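Local atomic coordinates of 3-hydroxyisobutyrate dehydrogenase (Salmonella typhimurium, PDB entry 3G0O), a protein that probably oxidises L-threonate to 2-oxo-tetronate with NAD(+), or less readily NADP(+), as a member of the 3-hydroxyisobutyrate dehydrogenase-related family. Residues H90-G95 / L119-L124; E225-H230 / E284-V289. All blocks are in the same frame, centred on the assembly; numbering follows the deposited sequence.

The two contacts lie on opposite sides of the chain's centre, about 39 Å apart between their centres, and share no helix or strand. Interaction 1 belongs to the N-terminal nucleotide-binding domain, at an outer, partly buried edge where a loop meets the turn leading into strand 122-129; one backbone hydrogen bond, a bridging water and leucine packing hold it. Interaction 2 belongs to the C-terminal, helical domain, where helix 222-232 meets the turn after helix 264-281. It is buried, and its chemistry is that of charged and polar side chains: two aspartates take up an arginine and a histidine, and the arginine also reaches a bound tartrate.

Interaction 1 (H90-G95 / L119-L124); sequences HLMKPG and LNLNML
The amide of Gly95 gives its hydrogen to Asn120 O, N to O 2.9 Å, in a bond that is almost straight at 177°. Both residues sit where their backbones turn with positive phi. Gly95, at phi 89°, has backbone angles at which a side chain would press on the carbonyl oxygen of Pro94, so glycine fits the turn. Asn120, a residue type that tolerates the left-handed region well, is the C' residue of the Schellman motif ending helix 106-117, in which Leu121 N returns to Leu116 O. The capping turn thus presents Asn120 O to the loop, and Pro94 CA lies 3.7 Å from the same oxygen.

Beside this bond, Leu121 reaches across with its two methyls. CG stands anti to the carbonyl carbon (chi1 -57°), which brings the end of the side chain up to the loop, with CD2 3.8 Å from Met92 CB and 3.4 Å from Lys93 O. Met92, a selenomethionine here, therefore meets the leucine with the root of its side chain. Leucine suits this buried position, where it packs against both Met92 and Leu116 of helix 106-117. Leu119 takes a smaller share, its CD1 lying 4.1 Å from His90 N. A water links the backbones, its oxygen 2.7 Å from Met92 O and 3.0 Å from Leu119 O.

In the Rossmann-type domain, the loop leads into strand 97-100 and the turn into its parallel neighbour 122-129, where Asn122 makes backbone hydrogen bonds with Ser96 and Val98. The Asn122 side chain rests against helix 148-161.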
# COMPACT_ATOMS: atom_id res chain seq x y z
N HIS A 90 -4.49 -0.48 41.00
CA HIS A 90 -4.24 -0.65 42.43
C HIS A 90 -4.54 -2.04 42.99
O HIS A 90 -4.21 -2.34 44.13
CB HIS A 90 -5.05 0.39 43.22
CG HIS A 90 -6.53 0.18 43.16
ND1 HIS A 90 -7.26 -0.29 44.24
CD2 HIS A 90 -7.41 0.33 42.15
CE1 HIS A 90 -8.52 -0.41 43.89
NE2 HIS A 90 -8.65 -0.04 42.63
N LEU A 91 -5.17 -2.90 42.19
CA LEU A 91 -5.50 -4.25 42.64
C LEU A 91 -4.45 -5.25 42.18
O LEU A 91 -4.38 -6.36 42.68
CB LEU A 91 -6.85 -4.66 42.08
CG LEU A 91 -8.04 -3.78 42.46
CD1 LEU A 91 -9.27 -4.31 41.75
CD2 LEU A 91 -8.23 -3.79 43.96
N MSE A 92 -3.65 -4.84 41.21
CA MSE A 92 -2.61 -5.69 40.64
C MSE A 92 -1.46 -5.95 41.59
O MSE A 92 -1.01 -5.07 42.31
CB MSE A 92 -2.12 -5.08 39.32
CG MSE A 92 -3.21 -5.09 38.26
SE MSE A 92 -2.68 -4.49 36.52
CE MSE A 92 -1.62 -5.99 35.97
N LYS A 93 -0.97 -7.19 41.57
CA LYS A 93 0.12 -7.57 42.44
C LYS A 93 1.47 -7.06 41.97
O LYS A 93 1.73 -6.95 40.77
CB LYS A 93 0.17 -9.09 42.60
CG LYS A 93 0.27 -9.85 41.29
CD LYS A 93 0.23 -11.36 41.48
CE LYS A 93 -0.02 -12.04 40.15
NZ LYS A 93 0.28 -13.51 40.21
N PRO A 94 2.37 -6.73 42.92
CA PRO A 94 3.70 -6.23 42.58
C PRO A 94 4.42 -7.11 41.57
O PRO A 94 4.37 -8.34 41.65
CB PRO A 94 4.40 -6.21 43.94
CG PRO A 94 3.29 -5.91 44.88
CD PRO A 94 2.19 -6.82 44.38
N GLY A 95 5.10 -6.48 40.62
CA GLY A 95 5.82 -7.24 39.61
C GLY A 95 5.02 -7.61 38.38
O GLY A 95 5.60 -8.02 37.38
N LEU A 119 3.32 1.98 41.46
CA LEU A 119 2.60 0.88 42.09
C LEU A 119 3.40 -0.41 41.95
O LEU A 119 2.86 -1.50 42.13
CB LEU A 119 1.24 0.70 41.43
CG LEU A 119 0.30 1.91 41.44
CD1 LEU A 119 -0.95 1.56 40.65
CD2 LEU A 119 -0.06 2.30 42.87
N ASN A 120 4.68 -0.27 41.63
CA ASN A 120 5.55 -1.43 41.45
C ASN A 120 5.05 -2.35 40.35
O ASN A 120 5.16 -3.58 40.45
CB ASN A 120 5.68 -2.21 42.75
CG ASN A 120 7.00 -1.95 43.45
OD1 ASN A 120 7.30 -2.55 44.48
ND2 ASN A 120 7.79 -1.03 42.90
N LEU A 121 4.49 -1.75 39.30
CA LEU A 121 3.98 -2.50 38.15
C LEU A 121 4.83 -2.14 36.93
O LEU A 121 5.36 -1.03 36.83
CB LEU A 121 2.51 -2.14 37.90
CG LEU A 121 1.56 -2.36 39.08
CD1 LEU A 121 0.18 -1.84 38.73
CD2 LEU A 121 1.52 -3.84 39.43
N ASN A 122 4.96 -3.08 36.00
CA ASN A 122 5.73 -2.85 34.79
C ASN A 122 4.78 -2.54 33.64
O ASN A 122 3.75 -3.20 33.48
CB ASN A 122 6.55 -4.09 34.42
CG ASN A 122 7.46 -4.53 35.54
OD1 ASN A 122 7.24 -5.57 36.16
ND2 ASN A 122 8.50 -3.74 35.80
N MSE A 123 5.10 -1.53 32.84
CA MSE A 123 4.25 -1.21 31.71
C MSE A 123 5.02 -1.27 30.41
O MSE A 123 6.18 -0.86 30.35
CB MSE A 123 3.63 0.18 31.84
CG MSE A 123 2.48 0.37 30.87
SE MSE A 123 2.24 2.17 30.25
CE MSE A 123 3.61 2.18 28.91
N LEU A 124 4.38 -1.80 29.38
CA LEU A 124 5.00 -1.88 28.07
C LEU A 124 4.19 -1.02 27.11
O LEU A 124 2.99 -1.24 26.92
CB LEU A 124 5.03 -3.32 27.55
CG LEU A 124 5.93 -3.56 26.33
CD1 LEU A 124 7.38 -3.32 26.73
CD2 LEU A 124 5.76 -4.98 25.81
O HOH W 1 1.20 -3.81 43.21

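Interaction 2 (E225-H230 / E284-V289)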
# COMPACT_ATOMS: atom_id res chain seq x y z
N GLU A 225 -6.49 -3.06 -0.37
CA GLU A 225 -7.00 -4.42 -0.50
C GLU A 225 -8.05 -4.77 0.56
O GLU A 225 -9.05 -5.41 0.26
CB GLU A 225 -5.85 -5.44 -0.44
CG GLU A 225 -6.26 -6.81 -0.95
CD GLU A 225 -5.09 -7.75 -1.18
OE1 GLU A 225 -4.00 -7.27 -1.53
OE2 GLU A 225 -5.27 -8.97 -1.03
N ASN A 226 -7.83 -4.32 1.79
CA ASN A 226 -8.77 -4.62 2.86
C ASN A 226 -10.04 -3.77 2.83
O ASN A 226 -11.15 -4.31 2.84
CB ASN A 226 -8.09 -4.45 4.22
CG ASN A 226 -9.00 -4.84 5.37
OD1 ASN A 226 -9.73 -4.01 5.91
ND2 ASN A 226 -8.96 -6.11 5.74
N ARG A 227 -9.88 -2.45 2.78
CA ARG A 227 -11.02 -1.54 2.79
C ARG A 227 -11.84 -1.44 1.50
O ARG A 227 -13.06 -1.32 1.54
CB ARG A 227 -10.53 -0.15 3.21
CG ARG A 227 -9.78 -0.13 4.54
CD ARG A 227 -10.63 -0.69 5.65
NE ARG A 227 -10.28 -0.12 6.95
CZ ARG A 227 -9.45 -0.68 7.84
NH1 ARG A 227 -8.87 -1.84 7.58
NH2 ARG A 227 -9.22 -0.06 8.99
N MSE A 228 -11.18 -1.49 0.34
CA MSE A 228 -11.94 -1.36 -0.89
C MSE A 228 -12.84 -2.54 -1.22
O MSE A 228 -13.67 -2.46 -2.13
CB MSE A 228 -11.01 -1.02 -2.06
CG MSE A 228 -10.39 0.38 -1.96
SE MSE A 228 -11.65 1.86 -1.71
CE MSE A 228 -11.63 1.96 0.24
N GLN A 229 -12.69 -3.64 -0.50
CA GLN A 229 -13.56 -4.79 -0.71
C GLN A 229 -14.92 -4.37 -0.15
O GLN A 229 -15.97 -4.74 -0.68
CB GLN A 229 -13.04 -6.02 0.03
CG GLN A 229 -13.90 -7.26 -0.17
CD GLN A 229 -13.95 -7.70 -1.63
OE1 GLN A 229 -12.95 -8.12 -2.20
NE2 GLN A 229 -15.13 -7.60 -2.23
N HIS A 230 -14.90 -3.59 0.92
CA HIS A 230 -16.13 -3.11 1.54
C HIS A 230 -16.86 -2.23 0.53
O HIS A 230 -18.09 -2.30 0.41
CB HIS A 230 -15.81 -2.28 2.80
CG HIS A 230 -15.03 -3.03 3.83
ND1 HIS A 230 -14.48 -2.41 4.94
CD2 HIS A 230 -14.71 -4.34 3.94
CE1 HIS A 230 -13.85 -3.31 5.67
NE2 HIS A 230 -13.97 -4.49 5.09
N GLU A 284 -19.64 5.02 10.59
CA GLU A 284 -19.64 4.02 9.54
C GLU A 284 -18.20 3.54 9.32
O GLU A 284 -17.27 4.14 9.85
CB GLU A 284 -20.18 4.62 8.24
CG GLU A 284 -21.70 4.80 8.23
CD GLU A 284 -22.22 5.29 6.89
OE1 GLU A 284 -21.54 5.07 5.87
OE2 GLU A 284 -23.33 5.87 6.86
N ASP A 285 -18.04 2.47 8.56
CA ASP A 285 -16.71 1.93 8.29
C ASP A 285 -15.84 3.06 7.74
O ASP A 285 -16.34 3.92 7.01
CB ASP A 285 -16.81 0.81 7.26
CG ASP A 285 -15.52 0.04 7.11
OD1 ASP A 285 -15.11 -0.62 8.10
OD2 ASP A 285 -14.91 0.08 6.02
N ASP A 286 -14.55 3.08 8.08
CA ASP A 286 -13.70 4.16 7.59
C ASP A 286 -13.64 4.25 6.07
O ASP A 286 -13.30 5.29 5.51
CB ASP A 286 -12.28 4.10 8.19
CG ASP A 286 -11.66 2.72 8.14
OD1 ASP A 286 -11.86 2.00 7.15
OD2 ASP A 286 -10.93 2.37 9.11
N SER A 287 -13.99 3.16 5.38
CA SER A 287 -13.97 3.21 3.93
C SER A 287 -15.05 4.17 3.44
O SER A 287 -15.05 4.58 2.28
CB SER A 287 -14.20 1.81 3.33
OG SER A 287 -15.47 1.28 3.68
N ALA A 288 -15.97 4.55 4.33
CA ALA A 288 -17.05 5.48 3.99
C ALA A 288 -16.52 6.87 3.68
O ALA A 288 -17.28 7.75 3.26
CB ALA A 288 -18.08 5.54 5.11
N VAL A 289 -15.22 7.09 3.88
CA VAL A 289 -14.64 8.39 3.57
C VAL A 289 -14.85 8.64 2.07
O VAL A 289 -14.86 9.79 1.61
CB VAL A 289 -13.12 8.42 3.89
CG1 VAL A 289 -12.37 7.40 3.03
CG2 VAL A 289 -12.57 9.82 3.67
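In the helical C-terminal domain, an Asx turn at Asp285 opens the 3-10 segment that starts at Asp286 and docks it against helix 222-232. Asp285 OD2 is gripped by three donors. His230 ND1, 2.7 Å away, comes from above the carboxylate plane, although the oxygen lies close to the plane of the imidazole; Ser287 OG, also at 2.7 Å, donates to the anti lone pair of the aspartate oxygen; and Ser287 N closes the turn at 3.3 Å. ND1 is the donor here, so it carries a hydrogen, and serine suits its place because its hydroxyl can fold back onto the aspartate while CB packs 4.0 Å from Met228 CE.

The neighbouring aspartate serves the arginine. Arg227 forms a side-on, two-pronged salt bridge with Asp286, NE to OD1 at 2.7 Å and NH2 to OD2 at 3.0 Å, both on syn lone pairs, with the two flat groups only 6° from coplanar. Its chain bends at chi2 (-57°), which helps to lay the NE edge along the carboxylate. Arg227 NH1 reaches Asn226 OD1 from above its carbonyl plane, at 2.9 Å, which probably helps to hold the group. Besides Asp286, NH2 also hydrogen-bonds a bound L(+)-tartrate, probably from the crystallisation liquor; the Arg227 side chain lies about 10 Å from that of Lys179, the predicted active-site residue.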